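Local atomic coordinates of probable M18 family aminopeptidase 1 (Thermotoga maritima, PDB entry 2GLF), a protein that probably acts as a zinc-dependent aminopeptidase of the M18 family, removing residues from the N-terminal ends of peptides at a site that here holds two manganese ions. Residues 24-29 and 253-258; 96-101 and 125-130; 231-236 and 243-248; 247-252 and 422-427; 420-423 and 429-432. One frame throughout, in Å; residues are numbered along the deposited sequence.

Interaction 1: residues 24-29 and 253-258; sequences MEFMSK and CAYTAL
F26 and Y255 have the closest CA atoms between residues 24-29 and 253-258, 7.8 Å apart, wide enough for side chains to fill the gap between the backbones. Residues 24-29 belong to helix 13-29, and residues 253-258 are a middle portion of helix 248-263. Both rings leave their helices in the same way, with CG anti to the backbone N (chi1 178° for F26 and -172° for Y255), a torsion that turns each ring into the space between the helices, where the two meet. The rings pass alongside each other, pointing opposite ways. Y255 CD1 lies over one face of the phenylalanine ring, 3.3 Å from F26 CD2, while F26 CB sits 3.6 Å from Y255 CE1. The planes are inclined at only 30°, but the centroids are 4.9 Å apart, so the rings are displaced and overlap little. M27, modelled as selenomethionine, adds a looser touch: its CE is 4.5 Å from Y255 CB. Helix 33-45 also packs on F26, through T36, E39 and I40. With an alanine in place of F26, the face against which Y255 CD1 rests would be gone, and the tyrosine ring would probably be left with a gap beside it and more freedom to turn. The tyrosine hydroxyl is not spent on this contact, since Y255 OH is hydrogen-bonded to R259 one turn further along its own helix. Between the two segments the chemistry is therefore purely apolar: the helices are held by ring shape and burial, and the tyrosine's polar end is satisfied away from the phenylalanine.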
# COMPACT_ATOMS: atom_id res chain seq x y z
N MSE A 24 13.79 24.03 -45.39
CA MSE A 24 12.40 24.24 -45.01
C MSE A 24 11.41 24.06 -46.16
O MSE A 24 10.29 23.59 -45.95
CB MSE A 24 12.23 25.61 -44.35
CG MSE A 24 12.95 25.70 -43.01
SE MSE A 24 12.60 27.31 -41.99
CE MSE A 24 14.24 28.28 -42.38
N GLU A 25 11.80 24.44 -47.38
CA GLU A 25 10.91 24.26 -48.53
C GLU A 25 10.64 22.77 -48.70
O GLU A 25 9.50 22.32 -48.77
CB GLU A 25 11.55 24.82 -49.80
CG GLU A 25 11.67 26.34 -49.82
CD GLU A 25 10.32 27.04 -49.84
OE1 GLU A 25 10.29 28.28 -49.74
OE2 GLU A 25 9.29 26.34 -49.96
N PHE A 26 11.72 22.00 -48.78
CA PHE A 26 11.64 20.55 -48.92
C PHE A 26 10.74 19.99 -47.82
O PHE A 26 9.85 19.19 -48.09
CB PHE A 26 13.04 19.95 -48.77
CG PHE A 26 13.08 18.45 -48.86
CD1 PHE A 26 12.77 17.80 -50.05
CD2 PHE A 26 13.45 17.69 -47.76
CE1 PHE A 26 12.84 16.41 -50.14
CE2 PHE A 26 13.52 16.30 -47.83
CZ PHE A 26 13.21 15.66 -49.03
N MSE A 27 10.97 20.45 -46.59
CA MSE A 27 10.22 20.00 -45.43
C MSE A 27 8.72 20.25 -45.50
O MSE A 27 7.92 19.46 -44.99
CB MSE A 27 10.80 20.64 -44.17
CG MSE A 27 10.97 19.67 -43.01
SE MSE A 27 11.88 18.00 -43.49
CE MSE A 27 13.12 18.70 -44.78
N SER A 28 8.32 21.35 -46.12
CA SER A 28 6.90 21.66 -46.24
C SER A 28 6.24 20.72 -47.24
O SER A 28 5.03 20.68 -47.34
CB SER A 28 6.69 23.10 -46.71
OG SER A 28 6.79 23.19 -48.12
N LYS A 29 7.05 19.98 -47.99
CA LYS A 29 6.50 19.07 -48.99
C LYS A 29 6.65 17.59 -48.61
O LYS A 29 5.99 16.73 -49.18
CB LYS A 29 7.17 19.33 -50.35
CG LYS A 29 7.09 20.78 -50.81
CD LYS A 29 7.79 21.01 -52.15
CE LYS A 29 7.05 20.33 -53.29
NZ LYS A 29 7.76 20.46 -54.61
N CYS A 253 18.18 14.44 -41.99
CA CYS A 253 19.37 13.73 -42.40
C CYS A 253 19.22 13.30 -43.84
O CYS A 253 20.20 13.15 -44.56
CB CYS A 253 19.60 12.52 -41.52
SG CYS A 253 20.41 12.97 -40.01
N ALA A 254 17.97 13.11 -44.26
CA ALA A 254 17.68 12.71 -45.62
C ALA A 254 18.00 13.87 -46.55
O ALA A 254 18.59 13.69 -47.61
CB ALA A 254 16.22 12.33 -45.76
N TYR A 255 17.62 15.08 -46.14
CA TYR A 255 17.87 16.25 -46.96
C TYR A 255 19.34 16.62 -47.04
O TYR A 255 19.85 16.90 -48.12
CB TYR A 255 17.09 17.45 -46.43
CG TYR A 255 17.15 18.64 -47.36
CD1 TYR A 255 16.50 18.61 -48.60
CD2 TYR A 255 17.89 19.77 -47.03
CE1 TYR A 255 16.58 19.69 -49.48
CE2 TYR A 255 17.98 20.86 -47.90
CZ TYR A 255 17.32 20.81 -49.13
OH TYR A 255 17.41 21.88 -50.00
N THR A 256 20.02 16.63 -45.90
CA THR A 256 21.43 16.97 -45.87
C THR A 256 22.26 15.99 -46.69
O THR A 256 23.22 16.38 -47.34
CB THR A 256 21.99 17.01 -44.42
OG1 THR A 256 21.56 15.85 -43.70
CG2 THR A 256 21.53 18.27 -43.71
N ALA A 257 21.89 14.71 -46.66
CA ALA A 257 22.61 13.70 -47.42
C ALA A 257 22.30 13.85 -48.91
O ALA A 257 23.18 13.69 -49.76
CB ALA A 257 22.23 12.31 -46.95
N LEU A 258 21.05 14.16 -49.23
CA LEU A 258 20.65 14.35 -50.62
C LEU A 258 21.48 15.49 -51.20
O LEU A 258 22.06 15.37 -52.28
CB LEU A 258 19.17 14.72 -50.70
CG LEU A 258 18.39 14.35 -51.96
CD1 LEU A 258 17.26 15.33 -52.13
CD2 LEU A 258 19.28 14.37 -53.19

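Interaction 2: residues 96-101 and 125-130; sequences PRLDFK and YHWLSI
L98 and W127 carry the apolar part of this contact, in which a tryptophan from the loop after strand 111-119 lies beside the start of strand 97-108, part of the six-stranded antiparallel sheet. L98 CG stands over one face of the indole, displaced toward its rim and 3.8 Å from W127 CE3. From the same leucine, CD1 approaches W127 CE3 obliquely at 3.7 Å. The tryptophan CG is anti to its carbonyl carbon (chi1 -56°), which swings the six-membered ring toward the strand. Backbone atoms also approach the far end of the indole obliquely: R97 CA is 4.0 Å from W127 CH2, and P96 O is 4.2 Å from that same carbon.

The polar interactions are kept apart from the indole. R97 points away from W127, and its NH1 makes a salt bridge of 2.7 Å to D99 OD1, meeting the syn lone pair with the carboxylate close to the guanidinium plane. The same guanidinium also pairs with E226 and forms a cation-pi contact with Y119, whereas D99 OD2 is engaged by K362 of a third subunit. P96 O accepts a hydrogen bond from Y246.

The P96 side chain lies about 5 Å from a bound manganese ion, and residues 125-130 also meet a second subunit, so sheet and loop join next to the metal site. Buried charge is shared among several partners, while L98 faces W127 and van der Waals contact alone joins loop to strand.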
# COMPACT_ATOMS: atom_id res chain seq x y z
N PRO A 96 6.96 9.20 -36.93
CA PRO A 96 5.78 8.87 -36.13
C PRO A 96 4.57 9.65 -36.67
O PRO A 96 4.69 10.81 -37.06
CB PRO A 96 6.21 9.29 -34.73
CG PRO A 96 7.66 8.89 -34.71
CD PRO A 96 8.15 9.40 -36.07
N ARG A 97 3.42 8.98 -36.69
CA ARG A 97 2.21 9.59 -37.21
C ARG A 97 1.00 8.82 -36.70
O ARG A 97 1.08 8.09 -35.71
CB ARG A 97 2.22 9.51 -38.74
CG ARG A 97 2.47 8.09 -39.25
CD ARG A 97 2.60 8.04 -40.76
NE ARG A 97 3.66 7.14 -41.22
CZ ARG A 97 3.53 5.83 -41.37
NH1 ARG A 97 2.38 5.23 -41.11
NH2 ARG A 97 4.57 5.11 -41.79
N LEU A 98 -0.12 9.00 -37.38
CA LEU A 98 -1.36 8.30 -37.07
C LEU A 98 -1.87 7.76 -38.41
O LEU A 98 -1.84 8.48 -39.41
CB LEU A 98 -2.41 9.25 -36.48
CG LEU A 98 -2.13 9.98 -35.16
CD1 LEU A 98 -3.31 10.89 -34.84
CD2 LEU A 98 -1.90 8.99 -34.03
N ASP A 99 -2.30 6.51 -38.43
CA ASP A 99 -2.82 5.90 -39.66
C ASP A 99 -4.31 5.63 -39.53
O ASP A 99 -4.75 5.13 -38.50
CB ASP A 99 -2.13 4.56 -39.96
CG ASP A 99 -0.67 4.69 -40.33
OD1 ASP A 99 -0.25 5.78 -40.80
OD2 ASP A 99 0.06 3.69 -40.17
N PHE A 100 -5.07 5.96 -40.57
CA PHE A 100 -6.50 5.67 -40.58
C PHE A 100 -6.59 4.14 -40.51
O PHE A 100 -5.82 3.45 -41.18
CB PHE A 100 -7.12 6.12 -41.91
CG PHE A 100 -7.64 7.53 -41.92
CD1 PHE A 100 -7.13 8.51 -41.07
CD2 PHE A 100 -8.63 7.90 -42.83
CE1 PHE A 100 -7.60 9.82 -41.13
CE2 PHE A 100 -9.09 9.20 -42.90
CZ PHE A 100 -8.58 10.16 -42.05
N LYS A 101 -7.52 3.60 -39.73
CA LYS A 101 -7.68 2.15 -39.68
C LYS A 101 -8.32 1.72 -40.99
O LYS A 101 -8.77 2.56 -41.76
CB LYS A 101 -8.58 1.73 -38.52
CG LYS A 101 -7.90 1.69 -37.17
CD LYS A 101 -8.79 1.03 -36.14
CE LYS A 101 -8.10 0.91 -34.80
NZ LYS A 101 -9.04 0.41 -33.76
N TYR A 125 -0.26 12.36 -25.98
CA TYR A 125 -0.95 13.54 -25.49
C TYR A 125 -0.59 14.73 -26.38
O TYR A 125 -1.24 15.77 -26.32
CB TYR A 125 -0.62 13.82 -24.02
CG TYR A 125 0.85 13.97 -23.69
CD1 TYR A 125 1.56 12.91 -23.14
CD2 TYR A 125 1.51 15.18 -23.90
CE1 TYR A 125 2.91 13.05 -22.80
CE2 TYR A 125 2.86 15.33 -23.57
CZ TYR A 125 3.55 14.27 -23.02
OH TYR A 125 4.87 14.41 -22.66
N HIS A 126 0.44 14.56 -27.21
CA HIS A 126 0.86 15.61 -28.13
C HIS A 126 -0.20 15.85 -29.20
O HIS A 126 -0.41 16.99 -29.63
CB HIS A 126 2.15 15.23 -28.87
CG HIS A 126 3.40 15.32 -28.06
ND1 HIS A 126 3.66 16.37 -27.20
CD2 HIS A 126 4.50 14.53 -28.03
CE1 HIS A 126 4.87 16.22 -26.68
NE2 HIS A 126 5.40 15.11 -27.16
N TRP A 127 -0.85 14.77 -29.62
CA TRP A 127 -1.83 14.79 -30.69
C TRP A 127 -3.25 15.24 -30.37
O TRP A 127 -4.14 15.14 -31.21
CB TRP A 127 -1.85 13.42 -31.37
CG TRP A 127 -0.49 13.03 -31.85
CD1 TRP A 127 0.60 12.68 -31.08
CD2 TRP A 127 -0.00 13.12 -33.20
NE1 TRP A 127 1.72 12.56 -31.86
CE2 TRP A 127 1.38 12.82 -33.16
CE3 TRP A 127 -0.59 13.42 -34.43
CZ2 TRP A 127 2.17 12.82 -34.32
CZ3 TRP A 127 0.19 13.42 -35.57
CH2 TRP A 127 1.56 13.12 -35.51
N LEU A 128 -3.47 15.74 -29.16
CA LEU A 128 -4.80 16.21 -28.79
C LEU A 128 -4.90 17.73 -28.93
O LEU A 128 -3.96 18.46 -28.58
CB LEU A 128 -5.12 15.77 -27.37
CG LEU A 128 -5.24 14.25 -27.21
CD1 LEU A 128 -5.21 13.87 -25.75
CD2 LEU A 128 -6.52 13.76 -27.87
N SER A 129 -6.04 18.20 -29.45
CA SER A 129 -6.30 19.63 -29.67
C SER A 129 -5.18 20.31 -30.45
O SER A 129 -4.59 21.30 -30.00
CB SER A 129 -6.54 20.35 -28.34
OG SER A 129 -7.76 19.92 -27.74
N ILE A 130 -4.91 19.77 -31.63
CA ILE A 130 -3.87 20.28 -32.51
C ILE A 130 -4.36 20.08 -33.94
O ILE A 130 -4.87 19.01 -34.27
CB ILE A 130 -2.54 19.51 -32.22
CG1 ILE A 130 -1.69 20.34 -31.27
CG2 ILE A 130 -1.79 19.16 -33.50
CD1 ILE A 130 -0.48 19.60 -30.71

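Interaction 3: residues 231-236 and 243-248; sequences FSPREV and IGAYGQ
V236 reaches G244 through its first torsion: with CG1 anti to the backbone N (chi1 -175°), CG2 is turned toward the facing strand and comes 3.3 Å from G244 N. P233 closes the other end of the contact, where its CB meets the methyl of A245 at 3.8 Å. Between these two apolar touches R234 and G244 form an antiparallel hydrogen-bonded pair. R234 N donates to G244 O at 3.0 Å and G244 N donates to R234 O at 2.9 Å, both bonds nearly straight. P233 CA adds a CA-H...O contact of 3.3 Å to G244 O, so that this one carbonyl serves two neighbouring residues. E235 and I243 make the adjoining non-hydrogen-bonded pair. Beyond the strands a water spans the widening gap, donating to F231 O at 2.6 Å and accepting from Y246 N at 2.9 Å. The guanidinium of R234 leaves the pair altogether to bond D156 O of a second subunit. The pattern is that of a short beta hairpin, strands 234-236 and 242-245, forming two of the three strands of a small antiparallel sheet next to the subunit interface.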
# COMPACT_ATOMS: atom_id res chain seq x y z
N PHE A 231 1.29 21.96 -38.80
CA PHE A 231 2.32 22.96 -38.52
C PHE A 231 3.32 22.99 -39.67
O PHE A 231 3.76 21.93 -40.12
CB PHE A 231 3.09 22.60 -37.25
CG PHE A 231 2.22 22.24 -36.08
CD1 PHE A 231 2.78 21.62 -34.97
CD2 PHE A 231 0.86 22.53 -36.08
CE1 PHE A 231 2.00 21.30 -33.87
CE2 PHE A 231 0.07 22.20 -34.99
CZ PHE A 231 0.64 21.59 -33.88
N SER A 232 3.68 24.17 -40.15
CA SER A 232 4.66 24.28 -41.22
C SER A 232 6.03 24.65 -40.67
O SER A 232 6.15 25.25 -39.60
CB SER A 232 4.22 25.30 -42.26
OG SER A 232 3.27 24.73 -43.14
N PRO A 233 7.11 24.28 -41.39
CA PRO A 233 8.44 24.62 -40.88
C PRO A 233 8.58 26.12 -40.64
O PRO A 233 8.13 26.93 -41.46
CB PRO A 233 9.36 24.11 -42.00
CG PRO A 233 8.58 22.96 -42.58
CD PRO A 233 7.19 23.52 -42.64
N ARG A 234 9.20 26.50 -39.52
CA ARG A 234 9.39 27.90 -39.17
C ARG A 234 10.68 28.16 -38.41
O ARG A 234 11.18 27.28 -37.70
CB ARG A 234 8.23 28.41 -38.32
CG ARG A 234 6.90 28.43 -39.04
CD ARG A 234 6.93 29.45 -40.15
NE ARG A 234 6.90 30.81 -39.63
CZ ARG A 234 5.87 31.31 -38.95
NH1 ARG A 234 4.81 30.56 -38.72
NH2 ARG A 234 5.91 32.56 -38.51
N GLU A 235 11.21 29.37 -38.55
CA GLU A 235 12.41 29.77 -37.82
C GLU A 235 11.96 29.80 -36.38
O GLU A 235 10.79 30.05 -36.10
CB GLU A 235 12.84 31.19 -38.19
CG GLU A 235 13.36 31.40 -39.59
CD GLU A 235 13.83 32.83 -39.78
OE1 GLU A 235 12.98 33.75 -39.71
OE2 GLU A 235 15.04 33.04 -39.99
N VAL A 236 12.89 29.57 -35.45
CA VAL A 236 12.52 29.60 -34.04
C VAL A 236 13.51 30.40 -33.22
O VAL A 236 14.71 30.38 -33.47
CB VAL A 236 12.41 28.16 -33.47
CG1 VAL A 236 11.90 28.20 -32.05
CG2 VAL A 236 11.48 27.32 -34.33
N ILE A 243 15.27 25.76 -36.12
CA ILE A 243 14.25 25.40 -37.10
C ILE A 243 13.26 24.45 -36.44
O ILE A 243 13.65 23.38 -35.97
CB ILE A 243 14.82 24.69 -38.34
CG1 ILE A 243 15.75 25.62 -39.12
CG2 ILE A 243 13.67 24.26 -39.24
CD1 ILE A 243 16.47 24.93 -40.27
N GLY A 244 12.00 24.85 -36.41
CA GLY A 244 10.98 24.00 -35.83
C GLY A 244 10.15 23.39 -36.94
O GLY A 244 9.69 24.11 -37.82
N ALA A 245 9.96 22.08 -36.90
CA ALA A 245 9.16 21.42 -37.92
C ALA A 245 8.85 19.98 -37.55
O ALA A 245 9.55 19.36 -36.75
CB ALA A 245 9.88 21.46 -39.26
N TYR A 246 7.80 19.45 -38.16
CA TYR A 246 7.40 18.08 -37.93
C TYR A 246 8.18 17.13 -38.81
O TYR A 246 8.45 17.42 -39.98
CB TYR A 246 5.92 17.89 -38.23
CG TYR A 246 5.54 16.45 -38.47
CD1 TYR A 246 5.39 15.57 -37.41
CD2 TYR A 246 5.37 15.96 -39.76
CE1 TYR A 246 5.09 14.24 -37.62
CE2 TYR A 246 5.07 14.63 -39.98
CZ TYR A 246 4.93 13.77 -38.91
OH TYR A 246 4.61 12.44 -39.12
N GLY A 247 8.53 15.99 -38.24
CA GLY A 247 9.23 14.96 -38.99
C GLY A 247 10.69 15.24 -39.23
O GLY A 247 11.30 14.60 -40.10
N GLN A 248 11.26 16.18 -38.50
CA GLN A 248 12.67 16.45 -38.69
C GLN A 248 13.44 15.20 -38.33
O GLN A 248 14.59 15.03 -38.74
CB GLN A 248 13.13 17.62 -37.82
CG GLN A 248 12.93 18.96 -38.51
CD GLN A 248 13.49 20.10 -37.71
OE1 GLN A 248 12.98 20.44 -36.64
NE2 GLN A 248 14.55 20.72 -38.23
O HOH W 1 6.22 21.09 -39.98

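Interaction 4: residues 247-252 and 422-427; sequences GQDDRI and LGMHSP. With MN (manganese (II) ion), chain F; MN (manganese (II) ion), chain E.
D249 and H425 meet at a manganese ion. D249 OD2 and H425 NE2 each bind ion F at 2.4 Å, and E279 completes the protein ligands of that ion. The second carboxylate oxygen, D249 OD1, binds ion E at 2.3 Å, beside H92, D326 and water 2, which lies 2.4 Å from the metal. One aspartate thus bridges the pair, its two oxygens divided between the ions. D249 CG is anti to the backbone N (chi1 -172°), a torsion that carries the carboxylate from the backbone next to Q248 toward the loop. D249 OD2 lies at the edge of the imidazole, close to the ring plane and 3.2 Å from H425 NE2; the two atoms are close because they share a metal, not through a hydrogen bond. M424, modelled as selenomethionine, crosses the carboxylate obliquely; its CE end comes nearest D249 OD2, with CG 3.5 Å and SE 3.7 Å from that oxygen.

In the next shell, H425 ND1 is hydrogen-bonded to G121 O, which probably helps to fix the imidazole's rotation, with NE2 toward ion F. The loop itself folds as a type II turn from G423 to S426, in which G423 O accepts from both S426 N and S426 OG, the latter at 2.6 Å. H167 of a second subunit packs edge-to-face with H425; it too is a predicted zinc ligand, so the neighbouring chain probably contributes to the pocket. An aspartate bridging two metal ions, each with its own histidine and carboxylate, is the dinuclear centre characteristic of M18 aminopeptidases and related zinc exopeptidases.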
# COMPACT_ATOMS: atom_id res chain seq x y z
N GLY A 247 8.53 15.99 -38.24
CA GLY A 247 9.23 14.96 -38.99
C GLY A 247 10.69 15.24 -39.23
O GLY A 247 11.30 14.60 -40.10
N GLN A 248 11.26 16.18 -38.50
CA GLN A 248 12.67 16.45 -38.69
C GLN A 248 13.44 15.20 -38.33
O GLN A 248 14.59 15.03 -38.74
CB GLN A 248 13.13 17.62 -37.82
CG GLN A 248 12.93 18.96 -38.51
CD GLN A 248 13.49 20.10 -37.71
OE1 GLN A 248 12.98 20.44 -36.64
NE2 GLN A 248 14.55 20.72 -38.23
N ASP A 249 12.79 14.30 -37.59
CA ASP A 249 13.45 13.06 -37.22
C ASP A 249 13.78 12.31 -38.50
O ASP A 249 12.96 11.58 -39.06
CB ASP A 249 12.58 12.18 -36.34
CG ASP A 249 13.34 10.95 -35.80
OD1 ASP A 249 14.17 10.39 -36.54
OD2 ASP A 249 13.09 10.54 -34.64
N ASP A 250 15.01 12.57 -38.94
CA ASP A 250 15.64 11.99 -40.11
C ASP A 250 15.38 12.52 -41.49
O ASP A 250 16.11 12.18 -42.42
CB ASP A 250 15.49 10.49 -40.10
CG ASP A 250 16.81 9.81 -40.29
OD1 ASP A 250 17.79 10.29 -39.67
OD2 ASP A 250 16.89 8.83 -41.06
N ARG A 251 14.35 13.34 -41.68
CA ARG A 251 14.17 13.90 -43.01
C ARG A 251 15.23 15.00 -43.06
O ARG A 251 15.59 15.49 -44.13
CB ARG A 251 12.76 14.46 -43.22
CG ARG A 251 11.68 13.41 -43.08
CD ARG A 251 10.46 13.67 -43.95
NE ARG A 251 9.58 12.51 -43.93
CZ ARG A 251 8.56 12.36 -43.09
NH1 ARG A 251 8.28 13.29 -42.20
NH2 ARG A 251 7.83 11.25 -43.13
N ILE A 252 15.73 15.37 -41.88
CA ILE A 252 16.75 16.38 -41.77
C ILE A 252 18.06 15.74 -42.21
O ILE A 252 18.95 16.41 -42.73
CB ILE A 252 16.91 16.91 -40.33
CG1 ILE A 252 17.76 18.18 -40.34
CG2 ILE A 252 17.58 15.86 -39.46
CD1 ILE A 252 17.77 18.93 -39.02
N LEU A 422 15.66 18.73 -30.21
CA LEU A 422 14.95 18.99 -28.97
C LEU A 422 13.50 18.59 -29.25
O LEU A 422 12.94 18.96 -30.27
CB LEU A 422 15.05 20.47 -28.62
CG LEU A 422 15.93 20.83 -27.42
CD1 LEU A 422 17.18 19.98 -27.41
CD2 LEU A 422 16.27 22.31 -27.48
N GLY A 423 12.90 17.81 -28.35
CA GLY A 423 11.53 17.39 -28.55
C GLY A 423 11.38 16.39 -29.69
O GLY A 423 10.44 16.47 -30.48
N MSE A 424 12.30 15.43 -29.77
CA MSE A 424 12.22 14.42 -30.82
C MSE A 424 10.88 13.69 -30.71
O MSE A 424 10.39 13.42 -29.62
CB MSE A 424 13.39 13.44 -30.67
CG MSE A 424 13.68 12.62 -31.92
SE MSE A 424 15.21 11.42 -31.71
CE MSE A 424 14.35 9.71 -32.05
N HIS A 425 10.29 13.38 -31.87
CA HIS A 425 9.00 12.69 -31.98
C HIS A 425 7.76 13.54 -31.70
O HIS A 425 6.64 13.08 -31.89
CB HIS A 425 8.96 11.44 -31.11
CG HIS A 425 9.71 10.29 -31.69
ND1 HIS A 425 9.47 8.99 -31.33
CD2 HIS A 425 10.68 10.25 -32.63
CE1 HIS A 425 10.25 8.19 -32.03
NE2 HIS A 425 11.00 8.93 -32.83
N SER A 426 7.96 14.78 -31.26
CA SER A 426 6.82 15.66 -31.00
C SER A 426 6.33 16.17 -32.35
O SER A 426 7.01 16.04 -33.36
CB SER A 426 7.26 16.84 -30.14
OG SER A 426 8.19 17.64 -30.83
N PRO A 427 5.13 16.77 -32.38
CA PRO A 427 4.59 17.30 -33.64
C PRO A 427 5.36 18.53 -34.13
O PRO A 427 5.07 19.05 -35.21
CB PRO A 427 3.15 17.64 -33.28
CG PRO A 427 2.83 16.65 -32.20
CD PRO A 427 4.08 16.71 -31.35
MN MN F . 12.61 8.19 -34.48
MN MN E . 15.36 8.40 -36.36
O HOH W 2 16.25 9.56 -34.50

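Interaction 5: residues 420-423 and 429-432; sequences ALLG and EISS
A single antiparallel bridge, L422 with I430, joins residues 420-423, on the side of strand 414-421, to strand 429-432, on either side of the loop that carries the metal ligand H425. L422 N donates to I430 O at 2.9 Å and I430 N returns a bond of 3.0 Å to L422 O. I430 O has a further neighbour, L421 CA, in a CA-H...O contact of 3.3 Å.

L422 and I430 pack directly, with L422 CB 3.6 Å from I430 CG2. L421 spreads its two methyls along the facing strand: CD2 lies against S431 CB, and CD1 sits 3.8 Å from E429 OE1. Its CG is anti to the carbonyl carbon (chi1 -59°), which brings its branched end toward S431 and E429. E429 runs extended beyond CG, its CG resting 3.4 Å from G423 O. The carboxylate goes on to the active-site loop, where E429 OE2 accepts from H425 N, making E429 a second-shell residue that helps to place the backbone of a metal ligand. Trimming L421 to an alanine would remove CG and both methyls, and would probably open a gap beside S431 CB and cost E429 OE1 its apolar neighbour.

On its other side L421 bonds through its backbone to C328 and A330, while E429 and S431 pair with A245 and I243. The antiparallel bridge therefore links an inner strand of the large mixed sheet to the edge strand of the small antiparallel one, across the metal-ligand loop.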
# COMPACT_ATOMS: atom_id res chain seq x y z
N ALA A 420 21.60 17.17 -33.47
CA ALA A 420 20.90 16.95 -32.21
C ALA A 420 19.56 17.68 -32.24
O ALA A 420 19.47 18.81 -32.70
CB ALA A 420 21.74 17.46 -31.05
N LEU A 421 18.51 17.03 -31.73
CA LEU A 421 17.18 17.64 -31.71
C LEU A 421 16.58 17.78 -30.32
O LEU A 421 16.92 17.04 -29.39
CB LEU A 421 16.18 16.83 -32.56
CG LEU A 421 16.39 16.55 -34.04
CD1 LEU A 421 15.16 15.85 -34.55
CD2 LEU A 421 16.62 17.84 -34.80
N LEU A 422 15.66 18.73 -30.21
CA LEU A 422 14.95 18.99 -28.97
C LEU A 422 13.50 18.59 -29.25
O LEU A 422 12.94 18.96 -30.27
CB LEU A 422 15.05 20.47 -28.62
CG LEU A 422 15.93 20.83 -27.42
CD1 LEU A 422 17.18 19.98 -27.41
CD2 LEU A 422 16.27 22.31 -27.48
N GLY A 423 12.90 17.81 -28.35
CA GLY A 423 11.53 17.39 -28.55
C GLY A 423 11.38 16.39 -29.69
O GLY A 423 10.44 16.47 -30.48
N GLU A 429 9.39 19.27 -33.81
CA GLU A 429 10.76 19.09 -33.36
C GLU A 429 11.59 20.34 -33.64
O GLU A 429 11.27 21.13 -34.52
CB GLU A 429 11.39 17.88 -34.06
CG GLU A 429 10.58 16.60 -33.88
CD GLU A 429 11.14 15.43 -34.66
OE1 GLU A 429 11.54 15.62 -35.83
OE2 GLU A 429 11.17 14.30 -34.11
N ILE A 430 12.66 20.51 -32.86
CA ILE A 430 13.54 21.67 -33.00
C ILE A 430 14.98 21.24 -33.30
O ILE A 430 15.52 20.34 -32.66
CB ILE A 430 13.51 22.54 -31.69
CG1 ILE A 430 12.69 23.81 -31.91
CG2 ILE A 430 14.91 22.95 -31.29
CD1 ILE A 430 11.24 23.58 -32.15
N SER A 431 15.59 21.91 -34.28
CA SER A 431 16.97 21.65 -34.66
C SER A 431 17.65 22.99 -34.89
O SER A 431 16.98 24.01 -35.00
CB SER A 431 17.03 20.83 -35.96
OG SER A 431 16.56 21.60 -37.05
N SER A 432 18.97 22.99 -34.95
CA SER A 432 19.74 24.21 -35.17
C SER A 432 20.03 24.43 -36.65
O SER A 432 20.33 23.47 -37.37
CB SER A 432 21.05 24.14 -34.39
OG SER A 432 21.95 25.16 -34.79

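Overall arrangement
From the N terminus, interaction 1 closes the longest of the loops, 223 residues, bringing helix 13-29 against helix 248-263. Nested inside that loop are interaction 2, which joins a loop to strand 97-108 in the six-stranded sheet, and interaction 3, a local hairpin; these two follow in series. Interaction 4 starts on the residues where interaction 3 ends and crosses interaction 1, since its second segment lies far beyond residue 258. Interaction 5 opens on the stretch where interaction 4 ends, sharing L422 and G423, and closes a short loop; its strand 429-432 neighbours strand 242-245 of interaction 3 in the three-stranded sheet. P233 packs on M27, tying interactions 3 and 1, while P96 beside H425 brings interaction 2 to the metal centre.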